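Local coordinates for protein fatty acid amide hydrolase (Candida albicans, PDB 6KVR) that probably hydrolyses amides of monocarboxylic acids, such as fatty acids, to the carboxylate and ammonium, at residues P204-H209 with K406-S411; D12-Y17 with E413-L418; V173-N178 with G281-G286. All blocks are in the same frame, centred on the assembly; numbering follows the deposited sequence.

Contact 1: residues P204-H209 with K406-S411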
loop_
_atom_site.group_PDB
_atom_site.type_symbol
_atom_site.label_atom_id
_atom_site.label_comp_id
_atom_site.label_asym_id
_atom_site.label_seq_id
_atom_site.Cartn_x
_atom_site.Cartn_y
_atom_site.Cartn_z
ATOM N N PRO A 204 -25.414 -6.058 -7.566
ATOM C CA PRO A 204 -26.235 -6.702 -6.538
ATOM C C PRO A 204 -26.306 -5.891 -5.252
ATOM O O PRO A 204 -25.422 -5.091 -4.940
ATOM C CB PRO A 204 -25.509 -8.028 -6.298
ATOM C CG PRO A 204 -24.052 -7.672 -6.614
ATOM C CD PRO A 204 -24.170 -6.792 -7.832
ATOM N N GLN A 205 -27.387 -6.117 -4.501
ATOM C CA GLN A 205 -27.434 -5.727 -3.098
ATOM C C GLN A 205 -26.236 -6.302 -2.332
ATOM O O GLN A 205 -25.929 -7.497 -2.441
ATOM C CB GLN A 205 -28.759 -6.220 -2.511
ATOM C CG GLN A 205 -28.927 -6.096 -1.013
ATOM C CD GLN A 205 -30.068 -6.995 -0.522
ATOM O OE1 GLN A 205 -29.915 -8.217 -0.419
ATOM N NE2 GLN A 205 -31.211 -6.396 -0.235
ATOM N N THR A 206 -25.568 -5.438 -1.555
ATOM C CA THR A 206 -24.349 -5.616 -0.744
ATOM C C THR A 206 -23.076 -5.557 -1.583
ATOM O O THR A 206 -21.987 -5.459 -1.003
ATOM C CB THR A 206 -24.292 -6.917 0.098
ATOM O OG1 THR A 206 -23.961 -8.049 -0.729
ATOM C CG2 THR A 206 -25.599 -7.189 0.846
ATOM N N LEU A 207 -23.160 -5.610 -2.915
ATOM C CA LEU A 207 -21.990 -5.620 -3.803
ATOM C C LEU A 207 -21.116 -6.845 -3.589
ATOM O O LEU A 207 -19.944 -6.826 -3.927
ATOM C CB LEU A 207 -21.126 -4.362 -3.636
ATOM C CG LEU A 207 -21.865 -3.034 -3.714
ATOM C CD1 LEU A 207 -20.888 -1.855 -3.636
ATOM C CD2 LEU A 207 -22.697 -2.985 -4.981
HETATM N N MSE A 208 -21.644 -7.898 -2.988
HETATM C CA MSE A 208 -20.869 -9.101 -2.707
HETATM C C MSE A 208 -21.583 -10.342 -3.254
HETATM O O MSE A 208 -21.771 -11.334 -2.547
HETATM C CB MSE A 208 -20.628 -9.229 -1.191
HETATM C CG MSE A 208 -19.792 -8.096 -0.587
HETATM SE SE MSE A 208 -17.937 -8.275 -1.314
HETATM C CE MSE A 208 -17.355 -9.746 -0.086
ATOM N N HIS A 209 -21.991 -10.257 -4.518
ATOM C CA HIS A 209 -22.402 -11.409 -5.304
ATOM C C HIS A 209 -21.584 -11.449 -6.587
ATOM O O HIS A 209 -21.279 -10.412 -7.182
ATOM C CB HIS A 209 -23.900 -11.394 -5.764
ATOM C CG HIS A 209 -24.906 -11.046 -4.713
ATOM N ND1 HIS A 209 -26.267 -11.163 -4.942
ATOM C CD2 HIS A 209 -24.778 -10.578 -3.449
ATOM C CE1 HIS A 209 -26.928 -10.791 -3.862
ATOM N NE2 HIS A 209 -26.052 -10.423 -2.945
ATOM N N LYS A 406 -25.520 -2.164 9.055
ATOM C CA LYS A 406 -25.975 -0.783 9.194
ATOM C C LYS A 406 -26.614 -0.276 7.910
ATOM O O LYS A 406 -27.680 0.356 7.945
ATOM C CB LYS A 406 -24.823 0.127 9.598
ATOM C CG LYS A 406 -25.270 1.561 9.801
ATOM C CD LYS A 406 -24.245 2.538 9.245
ATOM C CE LYS A 406 -23.152 2.825 10.256
ATOM N NZ LYS A 406 -23.709 3.438 11.493
ATOM N N LEU A 407 -25.983 -0.538 6.761
ATOM C CA LEU A 407 -26.544 -0.031 5.508
ATOM C C LEU A 407 -27.822 -0.766 5.119
ATOM O O LEU A 407 -28.719 -0.161 4.537
ATOM C CB LEU A 407 -25.507 -0.122 4.395
ATOM C CG LEU A 407 -24.278 0.776 4.617
ATOM C CD1 LEU A 407 -23.061 0.178 3.939
ATOM C CD2 LEU A 407 -24.539 2.196 4.110
ATOM N N LEU A 408 -27.936 -2.051 5.447
ATOM C CA LEU A 408 -29.124 -2.816 5.078
ATOM C C LEU A 408 -30.292 -2.543 6.022
ATOM O O LEU A 408 -31.427 -2.366 5.566
ATOM C CB LEU A 408 -28.802 -4.312 5.049
ATOM C CG LEU A 408 -28.012 -4.858 3.843
ATOM C CD1 LEU A 408 -27.486 -6.277 4.104
ATOM C CD2 LEU A 408 -28.804 -4.801 2.531
ATOM N N SER A 409 -30.039 -2.500 7.335
ATOM C CA SER A 409 -31.103 -2.255 8.309
ATOM C C SER A 409 -31.612 -0.813 8.274
ATOM O O SER A 409 -32.725 -0.553 8.754
ATOM C CB SER A 409 -30.623 -2.603 9.726
ATOM O OG SER A 409 -29.615 -1.690 10.164
ATOM N N GLY A 410 -30.839 0.125 7.714
ATOM C CA GLY A 410 -31.328 1.492 7.576
ATOM C C GLY A 410 -32.590 1.615 6.741
ATOM O O GLY A 410 -33.325 2.602 6.875
ATOM N N SER A 411 -32.846 0.656 5.849
ATOM C CA SER A 411 -34.087 0.623 5.099
ATOM C C SER A 411 -34.930 -0.605 5.402
ATOM O O SER A 411 -36.073 -0.676 4.937
ATOM C CB SER A 411 -33.801 0.666 3.593
ATOM O OG SER A 411 -33.436 -0.633 3.142
#
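In the loop 204-209, which carries Leu207 of the predicted substrate-binding site, Gln205 and Thr206 rest against Leu408 of helix 402-409. The two methyl groups of the leucine divide the work. Leu408 CD2 lies 3.8 Å from Gln205 CG, the side chains crossing at about a right angle, while Leu408 CD1 meets Thr206 CG2 at 3.9 Å. Leu408 has its CG beside the backbone N (chi1 -76°), and its branched end is thereby presented to both residues at once. No hydrogen bond joins the segments, and all three touching residues are buried.

The polar atoms are engaged elsewhere. Gln205 runs out extended past the leucine, and its amide is gripped at both ends: NE2 is bonded to Glu413 OE1 and Pro414 O, OE1 to Thr416 N and Thr419 OG1. These partners fix which end of the amide is nitrogen. Thr206 OG1 donates to Gln205 O at 2.7 Å, in the carbonyl plane and on a lone pair, with a C=O...donor angle of 109°. The same hydroxyl accepts from Met208 N at 3.2 Å, forming an ST turn. One residue earlier, Leu207 N bonds to Pro204 O at 3.1 Å, and the torsions of Gln205 and Thr206 match a type II turn. Within the loop, Pro204 CB sits 3.4 Å above one face of the His209 ring, offset toward its rim.

The touch on Leu408 is thus hydrocarbon, whereas the side-chain polar atoms bond within the loop and toward residues 413-419, and Thr206 O bonds to Gln404 NE2 of the same helix. With Thr206's side chain about 8 Å from that of Ser233, a predicted charge-relay residue, this is consistent with a second layer beside the presumed pocket, where the polar bonds probably hold the loop's conformation.

Contact 2: residues D12-Y17 with E413-L418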
loop_
_atom_site.group_PDB
_atom_site.type_symbol
_atom_site.label_atom_id
_atom_site.label_comp_id
_atom_site.label_asym_id
_atom_site.label_seq_id
_atom_site.Cartn_x
_atom_site.Cartn_y
_atom_site.Cartn_z
ATOM N N ASP A 12 -24.245 -16.022 10.801
ATOM C CA ASP A 12 -24.920 -14.757 11.077
ATOM C C ASP A 12 -26.403 -15.096 11.153
ATOM O O ASP A 12 -26.968 -15.622 10.171
ATOM C CB ASP A 12 -24.609 -13.717 9.989
ATOM C CG ASP A 12 -25.204 -12.322 10.283
ATOM O OD1 ASP A 12 -24.576 -11.304 9.861
ATOM O OD2 ASP A 12 -26.280 -12.231 10.928
ATOM N N PRO A 13 -27.070 -14.846 12.281
ATOM C CA PRO A 13 -28.488 -15.223 12.385
ATOM C C PRO A 13 -29.399 -14.398 11.492
ATOM O O PRO A 13 -30.512 -14.852 11.189
ATOM C CB PRO A 13 -28.804 -15.015 13.875
ATOM C CG PRO A 13 -27.778 -14.029 14.368
ATOM C CD PRO A 13 -26.541 -14.271 13.536
ATOM N N LEU A 14 -28.964 -13.216 11.048
ATOM C CA LEU A 14 -29.714 -12.419 10.073
ATOM C C LEU A 14 -31.065 -11.949 10.628
ATOM O O LEU A 14 -32.059 -11.871 9.905
ATOM C CB LEU A 14 -29.915 -13.195 8.767
ATOM C CG LEU A 14 -28.703 -13.760 8.014
ATOM C CD1 LEU A 14 -29.200 -14.644 6.893
ATOM C CD2 LEU A 14 -27.806 -12.649 7.461
ATOM N N ASP A 15 -31.115 -11.628 11.921
ATOM C CA ASP A 15 -32.377 -11.283 12.564
ATOM C C ASP A 15 -32.522 -9.799 12.880
ATOM O O ASP A 15 -33.551 -9.401 13.431
ATOM C CB ASP A 15 -32.564 -12.107 13.846
ATOM C CG ASP A 15 -31.404 -11.966 14.817
ATOM O OD1 ASP A 15 -30.459 -11.193 14.546
ATOM O OD2 ASP A 15 -31.444 -12.633 15.874
ATOM N N LYS A 16 -31.534 -8.973 12.557
ATOM C CA LYS A 16 -31.603 -7.539 12.798
ATOM C C LYS A 16 -31.389 -6.770 11.504
ATOM O O LYS A 16 -30.775 -5.700 11.501
ATOM C CB LYS A 16 -30.574 -7.103 13.847
ATOM C CG LYS A 16 -30.807 -7.673 15.254
ATOM C CD LYS A 16 -29.894 -7.037 16.335
ATOM C CE LYS A 16 -28.398 -7.252 16.037
ATOM N NZ LYS A 16 -27.518 -7.190 17.255
ATOM N N TYR A 17 -31.887 -7.310 10.384
ATOM C CA TYR A 17 -31.726 -6.693 9.068
ATOM C C TYR A 17 -33.061 -6.284 8.458
ATOM O O TYR A 17 -33.217 -5.132 8.047
ATOM C CB TYR A 17 -31.033 -7.654 8.089
ATOM C CG TYR A 17 -29.585 -7.966 8.360
ATOM C CD1 TYR A 17 -29.224 -8.860 9.354
ATOM C CD2 TYR A 17 -28.582 -7.413 7.579
ATOM C CE1 TYR A 17 -27.908 -9.175 9.590
ATOM C CE2 TYR A 17 -27.241 -7.716 7.805
ATOM C CZ TYR A 17 -26.914 -8.599 8.817
ATOM O OH TYR A 17 -25.600 -8.924 9.059
ATOM N N GLU A 413 -34.791 -3.344 4.028
ATOM C CA GLU A 413 -35.105 -3.979 2.751
ATOM C C GLU A 413 -34.924 -5.492 2.840
ATOM O O GLU A 413 -34.086 -5.978 3.607
ATOM C CB GLU A 413 -34.211 -3.419 1.632
ATOM C CG GLU A 413 -32.685 -3.607 1.844
ATOM C CD GLU A 413 -31.852 -3.282 0.583
ATOM O OE1 GLU A 413 -32.040 -3.954 -0.465
ATOM O OE2 GLU A 413 -31.006 -2.350 0.633
ATOM N N PRO A 414 -35.693 -6.266 2.060
ATOM C CA PRO A 414 -35.603 -7.730 2.169
ATOM C C PRO A 414 -34.257 -8.246 1.669
ATOM O O PRO A 414 -33.721 -7.780 0.661
ATOM C CB PRO A 414 -36.764 -8.233 1.292
ATOM C CG PRO A 414 -37.109 -7.097 0.390
ATOM C CD PRO A 414 -36.769 -5.841 1.138
ATOM N N LEU A 415 -33.722 -9.225 2.390
ATOM C CA LEU A 415 -32.433 -9.808 2.040
ATOM C C LEU A 415 -32.554 -10.724 0.824
ATOM O O LEU A 415 -33.431 -11.590 0.761
ATOM C CB LEU A 415 -31.883 -10.582 3.229
ATOM C CG LEU A 415 -31.490 -9.687 4.413
ATOM C CD1 LEU A 415 -30.901 -10.520 5.528
ATOM C CD2 LEU A 415 -30.501 -8.619 3.980
ATOM N N THR A 416 -31.671 -10.518 -0.145
ATOM C CA THR A 416 -31.544 -11.399 -1.300
ATOM C C THR A 416 -30.898 -12.735 -0.898
ATOM O O THR A 416 -30.215 -12.845 0.128
ATOM C CB THR A 416 -30.736 -10.648 -2.364
ATOM O OG1 THR A 416 -31.607 -9.738 -3.066
ATOM C CG2 THR A 416 -29.984 -11.557 -3.302
ATOM N N LYS A 417 -31.139 -13.767 -1.708
ATOM C CA LYS A 417 -30.595 -15.094 -1.419
ATOM C C LYS A 417 -29.067 -15.077 -1.335
ATOM O O LYS A 417 -28.475 -15.603 -0.383
ATOM C CB LYS A 417 -31.055 -16.095 -2.486
ATOM C CG LYS A 417 -30.435 -17.478 -2.317
ATOM C CD LYS A 417 -30.755 -18.407 -3.473
ATOM C CE LYS A 417 -29.741 -19.542 -3.518
ATOM N NZ LYS A 417 -29.852 -20.308 -4.777
ATOM N N LEU A 418 -28.405 -14.506 -2.336
ATOM C CA LEU A 418 -26.944 -14.511 -2.276
ATOM C C LEU A 418 -26.403 -13.503 -1.274
ATOM O O LEU A 418 -25.208 -13.544 -0.976
ATOM C CB LEU A 418 -26.336 -14.273 -3.668
ATOM C CG LEU A 418 -26.523 -15.483 -4.602
ATOM C CD1 LEU A 418 -25.785 -15.333 -5.935
ATOM C CD2 LEU A 418 -26.133 -16.808 -3.894
HETATM O O HOH W 1 -32.127 -5.522 5.275
#
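Leu415 CD1 approaches the ring of Tyr17 obliquely, near the root of the side chain: it is 3.8 Å from Tyr17 CB and 4.0 Å from Tyr17 CG. Leu415 CG lies beside its backbone N, opposite the carbonyl carbon (chi1 -68°), which carries CD1 to that root. The two side chains cross at about a right angle. Leu14 adds a looser touch, its CD2 4.2 Å from Leu415 CD1, so one leucine methyl serves both partners. Further round, Leu408 and Leu423 also touch Tyr17.

The second flat group, the carboxylate of Asp12, governs how the tyrosine is held. Tyr17 OH donates to Asp12 OD1 over 2.7 Å on the syn side, 25° out of the carboxylate plane. Leu14 N reaches Asp12 OD2 at 2.9 Å on the anti side, tilted by 27°. Asn401 ND2 is a further partner of OD1, and both oxygens are thus engaged. With its hydroxyl anchored and its CB against the leucine, the ring is fixed at both ends.

No direct hydrogen bond crosses between the segments. A water lies 2.6 Å from Glu413 O and makes a weak bond to Tyr17 O, although it has more acceptors nearby than protons to give. Just beyond, Glu18 OE2 takes the N-H of Leu415.

The bond from Leu14 N to the aspartate two residues earlier defines an Asx turn, here in the N-terminal segment that leads into helix 20-40 and packs against helix 417-423.

Contact 3: residues V173-N178 with G281-G286; sequences VSKIVN and GGVSSG
Lys175 faces Val283 from a short 3-10 turn closed by the shortest hydrogen bond within the two segments, Ile176 N to Val173 O at 2.8 Å. A type I turn follows, with Asn178 N bonded to Lys175 O at 2.9 Å, and it brings Asn178 round to the same valine.

Each valine methyl has its own neighbour. Val283 CG2 lies 3.5 Å from Asn178 ND2, the side chains running antiparallel alongside one another. Val283 CG1, set anti to the backbone N (chi1 169°), stands 4.2 Å from Lys175 CG, where the lysine chain bends (chi2 -84°). The amide nitrogen is not left to the methyl: Asn178 ND2 is hydrogen-bonded to Thr168 O, while Val283 is tied through its backbone to Gln160.

Beyond the valine, Gly286 N donates to Ser284 OG at 2.9 Å and 159°, an ST turn. Val283's side chain is about 6 Å from that of Leu207, a predicted substrate-binding residue.

Without a hydrogen bond between the segments, their union rests on van der Waals contact, with the polar bonds made within each loop or to neighbouring residues such as Thr168 and Gln160.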
loop_
_atom_site.group_PDB
_atom_site.type_symbol
_atom_site.label_atom_id
_atom_site.label_comp_id
_atom_site.label_asym_id
_atom_site.label_seq_id
_atom_site.Cartn_x
_atom_site.Cartn_y
_atom_site.Cartn_z
ATOM N N VAL A 173 -30.891 0.316 -0.475
ATOM C CA VAL A 173 -32.074 1.170 -0.587
ATOM C C VAL A 173 -31.963 2.348 0.372
ATOM O O VAL A 173 -32.335 3.480 0.034
ATOM C CB VAL A 173 -33.361 0.354 -0.360
ATOM C CG1 VAL A 173 -34.546 1.286 -0.076
ATOM C CG2 VAL A 173 -33.631 -0.510 -1.596
ATOM N N SER A 174 -31.397 2.110 1.566
ATOM C CA SER A 174 -31.179 3.190 2.517
ATOM C C SER A 174 -30.414 4.362 1.913
ATOM O O SER A 174 -30.567 5.489 2.384
ATOM C CB SER A 174 -30.444 2.657 3.748
ATOM O OG SER A 174 -29.089 2.376 3.429
ATOM N N LYS A 175 -29.627 4.138 0.861
ATOM C CA LYS A 175 -28.836 5.197 0.247
ATOM C C LYS A 175 -29.507 5.810 -0.979
ATOM O O LYS A 175 -28.873 6.598 -1.693
ATOM C CB LYS A 175 -27.448 4.670 -0.131
ATOM C CG LYS A 175 -26.591 4.304 1.061
ATOM C CD LYS A 175 -25.921 5.568 1.575
ATOM C CE LYS A 175 -25.459 5.477 3.004
ATOM N NZ LYS A 175 -24.482 6.571 3.223
ATOM N N ILE A 176 -30.773 5.482 -1.243
ATOM C CA ILE A 176 -31.443 6.068 -2.399
ATOM C C ILE A 176 -31.619 7.573 -2.254
ATOM O O ILE A 176 -31.937 8.249 -3.240
ATOM C CB ILE A 176 -32.798 5.367 -2.648
ATOM C CG1 ILE A 176 -33.329 5.686 -4.053
ATOM C CG2 ILE A 176 -33.805 5.743 -1.573
ATOM C CD1 ILE A 176 -34.668 5.035 -4.351
ATOM N N VAL A 177 -31.382 8.116 -1.057
ATOM C CA VAL A 177 -31.437 9.551 -0.809
ATOM C C VAL A 177 -30.047 10.182 -0.781
ATOM O O VAL A 177 -29.904 11.340 -0.394
ATOM C CB VAL A 177 -32.189 9.841 0.497
ATOM C CG1 VAL A 177 -33.633 9.343 0.400
ATOM C CG2 VAL A 177 -31.474 9.170 1.664
ATOM N N ASN A 178 -29.019 9.449 -1.192
ATOM C CA ASN A 178 -27.650 9.948 -1.162
ATOM C C ASN A 178 -27.302 10.530 -2.530
ATOM O O ASN A 178 -27.178 9.790 -3.510
ATOM C CB ASN A 178 -26.692 8.826 -0.776
ATOM C CG ASN A 178 -25.241 9.268 -0.800
ATOM O OD1 ASN A 178 -24.864 10.192 -0.088
ATOM N ND2 ASN A 178 -24.426 8.625 -1.641
ATOM N N GLY A 281 -14.498 7.819 -3.599
ATOM C CA GLY A 281 -15.717 8.497 -4.003
ATOM C C GLY A 281 -16.813 7.581 -4.517
ATOM O O GLY A 281 -17.108 7.567 -5.711
ATOM N N GLY A 282 -17.413 6.805 -3.625
ATOM C CA GLY A 282 -18.477 5.889 -3.991
ATOM C C GLY A 282 -19.144 5.359 -2.739
ATOM O O GLY A 282 -18.806 5.750 -1.617
ATOM N N VAL A 283 -20.105 4.463 -2.945
ATOM C CA VAL A 283 -20.873 3.860 -1.859
ATOM C C VAL A 283 -20.559 2.369 -1.808
ATOM O O VAL A 283 -20.636 1.670 -2.831
ATOM C CB VAL A 283 -22.389 4.093 -2.034
ATOM C CG1 VAL A 283 -23.174 3.244 -1.046
ATOM C CG2 VAL A 283 -22.719 5.543 -1.828
ATOM N N SER A 284 -20.219 1.884 -0.616
ATOM C CA SER A 284 -19.962 0.470 -0.356
ATOM C C SER A 284 -19.841 0.328 1.149
ATOM O O SER A 284 -19.831 1.321 1.880
ATOM C CB SER A 284 -18.691 -0.033 -1.054
ATOM O OG SER A 284 -17.547 0.111 -0.212
ATOM N N SER A 285 -19.739 -0.912 1.611
ATOM C CA SER A 285 -19.517 -1.149 3.030
ATOM C C SER A 285 -18.028 -1.230 3.406
ATOM O O SER A 285 -17.703 -1.624 4.532
ATOM C CB SER A 285 -20.249 -2.420 3.459
ATOM O OG SER A 285 -19.516 -3.561 3.052
ATOM N N GLY A 286 -17.124 -0.840 2.511
ATOM C CA GLY A 286 -15.701 -1.069 2.689
ATOM C C GLY A 286 -14.876 0.059 3.274
ATOM O O GLY A 286 -13.638 -0.021 3.229
#

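The three contacts lie on the same side of the chain's centre. Contact 1 is in the middle, its centre about 9 Å from the centres of both others, which are about 18 Å apart. Along the chain the segments run 12-17, 173-178, 204-209, 281-286, 406-411, 413-418: contacts 1 and 3 interleave, and contact 2 spans both. Consecutive helices 402-409 and 417-423 supply the later segments of contacts 1 and 2. Glu413 OE2 binds Val173 N, and Leu407 O binds Ser174 OG, tying contact 3 to the other two. The N-terminal segment and five segments of the amidase region thus form a continuous patch, contacts 1 and 3 near the predicted substrate site and contact 2 farther out.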